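Local coordinates for protein histidinol-phosphatase (Listeria monocytogenes serotype 4b str. H7858, PDB 6NLR) that probably hydrolyses histidinol phosphate to histidinol and phosphate in histidine biosynthesis, using a cluster of three metal ions held in a PHP domain, at residues I90-D95 with R105-E110; E205-I210 with K240-L245. One frame throughout, in Å; residues are numbered along the deposited sequence.

Both contacts join a helix to a neighbouring element by apolar side chains, with no hydrogen bond from one segment to the other, and each buries 164 Å² between its segments, both sides summed. They share no helix or strand: contact 1 ties strand 87-95 to helix 101-111, while contact 2 sets helix 201-217 against helix 240-248 later in the chain. Their centres lie about 27 Å apart. All four touching residues of contact 1 are buried, and its strand carries the metal ligand E93. Contact 2 is only partly buried, and its partly exposed residues include the charged R208. Phenylalanine serves both, meeting another aromatic ring in contact 1 and an isoleucine methyl in contact 2.

Contact 1 (I90-D95 with R105-E110); sequences IGFEVD and RDFLNE. With MN (manganese (II) ion), chain E; CO (cobalt (II) ion), chain F.
In the beta-alpha-beta unit formed by strand 87-95, helix 101-111 and strand 117-127, F92 and V94 of the strand meet F107 and L108 of the helix. The two phenylalanines form an edge-to-face pair: F107 turns its edge toward one face of F92, the centroids 5.2 Å apart and the planes at 69°. The closest approach is 3.8 Å, from F107 CZ to F92 CE2. With CG anti to the backbone N (chi1 172°), the F107 ring reaches from the helix to the strand and brings CZ over the F92 face, toward its rim. Flat, apolar rings fill a buried strand-helix layer well. Beside this pair, V94 CG2 touches L108 CD2 at 4.0 Å; such branched, apolar chains suit the same layer.

Strands 87-95 and 117-127 are parallel neighbours joined by helix 101-111, a beta-alpha-beta crossover as in the TIM-barrel-like PHP fold. Between F92 and V94, E93, which does not touch the helix, extends its chain to two metals, OE2 binding manganese at 2.1 Å and OE1 cobalt at 2.2 Å. A carboxylate suits this place because its two oxygens can each take one ion. H123 and H181 also bind the manganese, and H6, H8 and D258 the cobalt.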
loop_
_atom_site.group_PDB
_atom_site.type_symbol
_atom_site.label_atom_id
_atom_site.label_comp_id
_atom_site.label_asym_id
_atom_site.label_seq_id
_atom_site.Cartn_x
_atom_site.Cartn_y
_atom_site.Cartn_z
ATOM N N ILE A 90 7.740 13.325 -1.994
ATOM C CA ILE A 90 6.429 13.406 -2.677
ATOM C C ILE A 90 6.386 12.322 -3.742
ATOM O O ILE A 90 7.289 12.225 -4.554
ATOM C CB ILE A 90 6.215 14.803 -3.272
ATOM C CG1 ILE A 90 6.408 15.894 -2.213
ATOM C CG2 ILE A 90 4.846 14.867 -3.929
ATOM C CD1 ILE A 90 6.419 17.298 -2.759
ATOM N N GLY A 91 5.327 11.539 -3.748
ATOM C CA GLY A 91 5.095 10.554 -4.812
ATOM C C GLY A 91 3.706 9.992 -4.715
ATOM O O GLY A 91 2.784 10.709 -4.263
ATOM N N PHE A 92 3.547 8.760 -5.166
ATOM C CA PHE A 92 2.239 8.080 -5.203
ATOM C C PHE A 92 2.339 6.703 -4.579
ATOM O O PHE A 92 3.405 6.040 -4.671
ATOM C CB PHE A 92 1.776 7.936 -6.654
ATOM C CG PHE A 92 1.580 9.254 -7.345
ATOM C CD1 PHE A 92 0.464 10.038 -7.069
ATOM C CD2 PHE A 92 2.530 9.727 -8.235
ATOM C CE1 PHE A 92 0.290 11.270 -7.684
ATOM C CE2 PHE A 92 2.333 10.940 -8.878
ATOM C CZ PHE A 92 1.216 11.702 -8.603
ATOM N N GLU A 93 1.223 6.280 -3.991
ATOM C CA GLU A 93 0.869 4.861 -3.849
ATOM C C GLU A 93 0.226 4.482 -5.180
ATOM O O GLU A 93 -0.932 4.899 -5.449
ATOM C CB GLU A 93 -0.049 4.592 -2.667
ATOM C CG GLU A 93 -0.200 3.097 -2.421
ATOM C CD GLU A 93 -1.099 2.718 -1.265
ATOM O OE1 GLU A 93 -1.651 3.642 -0.637
ATOM O OE2 GLU A 93 -1.231 1.497 -0.996
ATOM N N VAL A 94 0.995 3.771 -5.998
ATOM C CA VAL A 94 0.608 3.378 -7.370
ATOM C C VAL A 94 -0.088 2.024 -7.284
ATOM O O VAL A 94 0.513 1.078 -6.779
ATOM C CB VAL A 94 1.834 3.362 -8.291
ATOM C CG1 VAL A 94 1.442 3.009 -9.710
ATOM C CG2 VAL A 94 2.565 4.704 -8.248
ATOM N N ASP A 95 -1.319 1.942 -7.780
ATOM C CA ASP A 95 -2.014 0.646 -7.947
ATOM C C ASP A 95 -1.271 -0.156 -9.015
ATOM O O ASP A 95 -1.028 0.390 -10.125
ATOM C CB ASP A 95 -3.481 0.836 -8.326
ATOM C CG ASP A 95 -4.341 1.043 -7.104
ATOM O OD1 ASP A 95 -4.767 0.020 -6.500
ATOM O OD2 ASP A 95 -4.501 2.209 -6.732
ATOM N N ARG A 105 2.558 2.350 -16.751
ATOM C CA ARG A 105 3.871 2.721 -17.338
ATOM C C ARG A 105 3.762 4.144 -17.907
ATOM O O ARG A 105 4.673 4.952 -17.641
ATOM C CB ARG A 105 4.307 1.671 -18.377
ATOM C CG ARG A 105 5.673 1.918 -19.007
ATOM C CD ARG A 105 6.022 0.939 -20.122
ATOM N NE ARG A 105 5.809 -0.424 -19.684
ATOM C CZ ARG A 105 4.848 -1.242 -20.121
ATOM N NH1 ARG A 105 4.000 -0.867 -21.070
ATOM N NH2 ARG A 105 4.748 -2.454 -19.608
ATOM N N ASP A 106 2.699 4.448 -18.666
ATOM C CA ASP A 106 2.506 5.791 -19.277
ATOM C C ASP A 106 2.353 6.830 -18.165
ATOM O O ASP A 106 2.937 7.902 -18.280
ATOM C CB ASP A 106 1.308 5.814 -20.222
ATOM C CG ASP A 106 1.524 5.022 -21.504
ATOM O OD1 ASP A 106 2.670 4.562 -21.742
ATOM O OD2 ASP A 106 0.535 4.864 -22.259
ATOM N N PHE A 107 1.620 6.508 -17.101
ATOM C CA PHE A 107 1.392 7.437 -15.969
ATOM C C PHE A 107 2.746 7.726 -15.297
ATOM O O PHE A 107 3.089 8.902 -15.055
ATOM C CB PHE A 107 0.365 6.874 -14.983
ATOM C CG PHE A 107 0.262 7.696 -13.723
ATOM C CD1 PHE A 107 -0.582 8.789 -13.656
ATOM C CD2 PHE A 107 1.058 7.413 -12.628
ATOM C CE1 PHE A 107 -0.640 9.571 -12.513
ATOM C CE2 PHE A 107 0.981 8.179 -11.473
ATOM C CZ PHE A 107 0.145 9.265 -11.431
ATOM N N LEU A 108 3.507 6.673 -14.996
ATOM C CA LEU A 108 4.806 6.816 -14.293
ATOM C C LEU A 108 5.808 7.558 -15.185
ATOM O O LEU A 108 6.537 8.404 -14.646
ATOM C CB LEU A 108 5.300 5.426 -13.903
ATOM C CG LEU A 108 4.526 4.759 -12.772
ATOM C CD1 LEU A 108 4.955 3.302 -12.618
ATOM C CD2 LEU A 108 4.760 5.506 -11.482
ATOM N N ASN A 109 5.853 7.265 -16.488
ATOM C CA ASN A 109 6.754 7.999 -17.415
ATOM C C ASN A 109 6.359 9.482 -17.436
ATOM O O ASN A 109 7.268 10.315 -17.513
ATOM C CB ASN A 109 6.796 7.398 -18.825
ATOM C CG ASN A 109 7.535 6.069 -18.885
ATOM O OD1 ASN A 109 7.359 5.325 -19.841
ATOM N ND2 ASN A 109 8.373 5.756 -17.909
ATOM N N GLU A 110 5.071 9.826 -17.359
ATOM C CA GLU A 110 4.664 11.259 -17.416
ATOM C C GLU A 110 4.952 11.959 -16.075
ATOM O O GLU A 110 5.535 13.030 -16.104
ATOM C CB GLU A 110 3.197 11.419 -17.813
ATOM C CG GLU A 110 2.767 12.874 -17.844
ATOM C CD GLU A 110 1.473 13.180 -18.583
ATOM O OE1 GLU A 110 0.731 12.225 -18.903
ATOM O OE2 GLU A 110 1.206 14.382 -18.836
HETATM MN MN MN E . -2.787 0.564 0.021
HETATM CO CO CO F . -1.855 3.680 1.517
HETATM O O HOH W 1 -4.295 -0.638 1.316
HETATM O O HOH W 2 -2.192 1.501 1.438
#

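Contact 2 (E205-I210 with K240-L245); sequences EKFRVI and KKIVTL
A helix-to-helix contact, partly buried, joins helix 201-217 to the first turns of helix 240-248 through two pairs of side chains, F207 with I242 and R208 with L245. The inner pair is a CH-pi contact. The methyl I242 CD1 sits over one face of the F207 ring, 3.8 Å from the centroid and 22° off the ring normal, displaced toward the CG and CD2 side; its distance to F207 CG is 3.6 Å. The two side chains cross at about a right angle. I242 CG1 lies beside the backbone N (chi1 -55°), and a further bend at chi2 (-47°) carries CD1 to the ring. A flat aromatic face and a slim methyl tip suit a buried, apolar meeting of two helices. L160 of helix 152-168 also touches F207.

Helix 201-217 precedes strand 220-224 and helix 240-248 precedes strand 253-256, neighbours in a parallel sheet, as in the alternating helices and strands of the TIM-barrel-like PHP fold. M204 and L211 of the first helix extend the apolar seam around L245.

The second pair is more exposed: the aliphatic part of R208 lies near L245, with R208 CG 4.4 Å from L245 CD1. Arginine fits such an edge: its methylenes can pack while its charged end is paired within its own helix. R208 NH2 forms a salt bridge to E205 OE1 at 2.6 Å, meeting that oxygen nearly along its C-O axis, and E201 is a second partner.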
loop_
_atom_site.group_PDB
_atom_site.type_symbol
_atom_site.label_atom_id
_atom_site.label_comp_id
_atom_site.label_asym_id
_atom_site.label_seq_id
_atom_site.Cartn_x
_atom_site.Cartn_y
_atom_site.Cartn_z
ATOM N N GLU A 205 5.471 -21.046 0.780
ATOM C CA GLU A 205 6.354 -21.213 -0.369
ATOM C C GLU A 205 6.213 -20.011 -1.319
ATOM O O GLU A 205 7.243 -19.503 -1.810
ATOM C CB GLU A 205 6.037 -22.524 -1.099
ATOM C CG GLU A 205 6.902 -22.782 -2.326
ATOM C CD GLU A 205 8.420 -22.750 -2.115
ATOM O OE1 GLU A 205 8.879 -23.000 -0.975
ATOM O OE2 GLU A 205 9.155 -22.477 -3.093
ATOM N N LYS A 206 4.983 -19.542 -1.524
ATOM C CA LYS A 206 4.704 -18.358 -2.365
ATOM C C LYS A 206 5.391 -17.128 -1.755
ATOM O O LYS A 206 5.960 -16.326 -2.529
ATOM C CB LYS A 206 3.198 -18.163 -2.542
ATOM C CG LYS A 206 2.676 -18.485 -3.937
ATOM C CD LYS A 206 2.840 -17.348 -4.947
ATOM C CE LYS A 206 2.011 -17.529 -6.211
ATOM N NZ LYS A 206 0.616 -17.967 -5.904
ATOM N N PHE A 207 5.339 -16.947 -0.432
ATOM C CA PHE A 207 6.055 -15.833 0.238
ATOM C C PHE A 207 7.573 -15.971 -0.008
ATOM O O PHE A 207 8.226 -14.957 -0.273
ATOM C CB PHE A 207 5.709 -15.752 1.719
ATOM C CG PHE A 207 4.504 -14.905 2.040
ATOM C CD1 PHE A 207 4.487 -13.543 1.766
ATOM C CD2 PHE A 207 3.411 -15.458 2.689
ATOM C CE1 PHE A 207 3.403 -12.748 2.120
ATOM C CE2 PHE A 207 2.324 -14.671 3.038
ATOM C CZ PHE A 207 2.319 -13.314 2.754
ATOM N N ARG A 208 8.123 -17.178 0.047
ATOM C CA ARG A 208 9.590 -17.386 -0.119
ATOM C C ARG A 208 9.983 -16.976 -1.541
ATOM O O ARG A 208 11.009 -16.287 -1.689
ATOM C CB ARG A 208 10.001 -18.830 0.179
ATOM C CG ARG A 208 10.073 -19.112 1.675
ATOM C CD ARG A 208 10.819 -20.377 2.061
ATOM N NE ARG A 208 10.101 -21.531 1.539
ATOM C CZ ARG A 208 9.156 -22.219 2.189
ATOM N NH1 ARG A 208 8.787 -21.899 3.419
ATOM N NH2 ARG A 208 8.564 -23.240 1.589
ATOM N N VAL A 209 9.174 -17.362 -2.529
ATOM C CA VAL A 209 9.424 -17.030 -3.961
ATOM C C VAL A 209 9.385 -15.502 -4.097
ATOM O O VAL A 209 10.318 -14.936 -4.710
ATOM C CB VAL A 209 8.414 -17.739 -4.889
ATOM C CG1 VAL A 209 8.404 -17.152 -6.298
ATOM C CG2 VAL A 209 8.700 -19.236 -4.948
ATOM N N ILE A 210 8.358 -14.857 -3.529
ATOM C CA ILE A 210 8.193 -13.371 -3.583
ATOM C C ILE A 210 9.405 -12.703 -2.940
ATOM O O ILE A 210 9.944 -11.756 -3.568
ATOM C CB ILE A 210 6.870 -12.932 -2.927
ATOM C CG1 ILE A 210 5.682 -13.219 -3.849
ATOM C CG2 ILE A 210 6.912 -11.479 -2.493
ATOM C CD1 ILE A 210 4.355 -13.137 -3.133
ATOM N N LYS A 240 5.285 -11.096 11.512
ATOM C CA LYS A 240 6.635 -11.386 12.050
ATOM C C LYS A 240 7.324 -12.506 11.252
ATOM O O LYS A 240 8.496 -12.331 10.926
ATOM C CB LYS A 240 6.524 -11.731 13.529
ATOM C CG LYS A 240 7.829 -12.010 14.254
ATOM C CD LYS A 240 8.856 -10.946 14.125
ATOM C CE LYS A 240 10.075 -11.255 14.968
ATOM N NZ LYS A 240 9.734 -11.395 16.401
ATOM N N LYS A 241 6.668 -13.625 10.982
ATOM C CA LYS A 241 7.316 -14.768 10.270
ATOM C C LYS A 241 7.885 -14.274 8.927
ATOM O O LYS A 241 9.043 -14.612 8.601
ATOM C CB LYS A 241 6.335 -15.924 10.039
ATOM C CG LYS A 241 7.009 -17.246 9.709
ATOM C CD LYS A 241 6.053 -18.362 9.323
ATOM C CE LYS A 241 6.772 -19.684 9.141
ATOM N NZ LYS A 241 5.853 -20.846 9.216
ATOM N N ILE A 242 7.142 -13.443 8.202
ATOM C CA ILE A 242 7.582 -12.915 6.881
ATOM C C ILE A 242 8.699 -11.896 7.107
ATOM O O ILE A 242 9.701 -11.957 6.368
ATOM C CB ILE A 242 6.407 -12.326 6.096
ATOM C CG1 ILE A 242 5.253 -13.324 5.923
ATOM C CG2 ILE A 242 6.885 -11.712 4.783
ATOM C CD1 ILE A 242 5.637 -14.690 5.467
ATOM N N VAL A 243 8.568 -11.032 8.120
ATOM C CA VAL A 243 9.581 -10.000 8.443
ATOM C C VAL A 243 10.931 -10.691 8.676
ATOM O O VAL A 243 11.940 -10.210 8.148
ATOM C CB VAL A 243 9.155 -9.130 9.643
ATOM C CG1 VAL A 243 10.318 -8.286 10.157
ATOM C CG2 VAL A 243 7.965 -8.241 9.268
ATOM N N THR A 244 10.945 -11.789 9.424
ATOM C CA THR A 244 12.166 -12.557 9.764
ATOM C C THR A 244 12.807 -13.121 8.487
ATOM O O THR A 244 14.004 -12.941 8.330
ATOM C CB THR A 244 11.834 -13.647 10.795
ATOM O OG1 THR A 244 11.340 -12.925 11.924
ATOM C CG2 THR A 244 13.009 -14.508 11.198
ATOM N N LEU A 245 12.049 -13.787 7.621
ATOM C CA LEU A 245 12.570 -14.283 6.318
ATOM C C LEU A 245 13.143 -13.103 5.520
ATOM O O LEU A 245 14.277 -13.224 5.033
ATOM C CB LEU A 245 11.478 -15.001 5.530
ATOM C CG LEU A 245 10.965 -16.296 6.159
ATOM C CD1 LEU A 245 9.743 -16.821 5.424
ATOM C CD2 LEU A 245 12.060 -17.353 6.246
#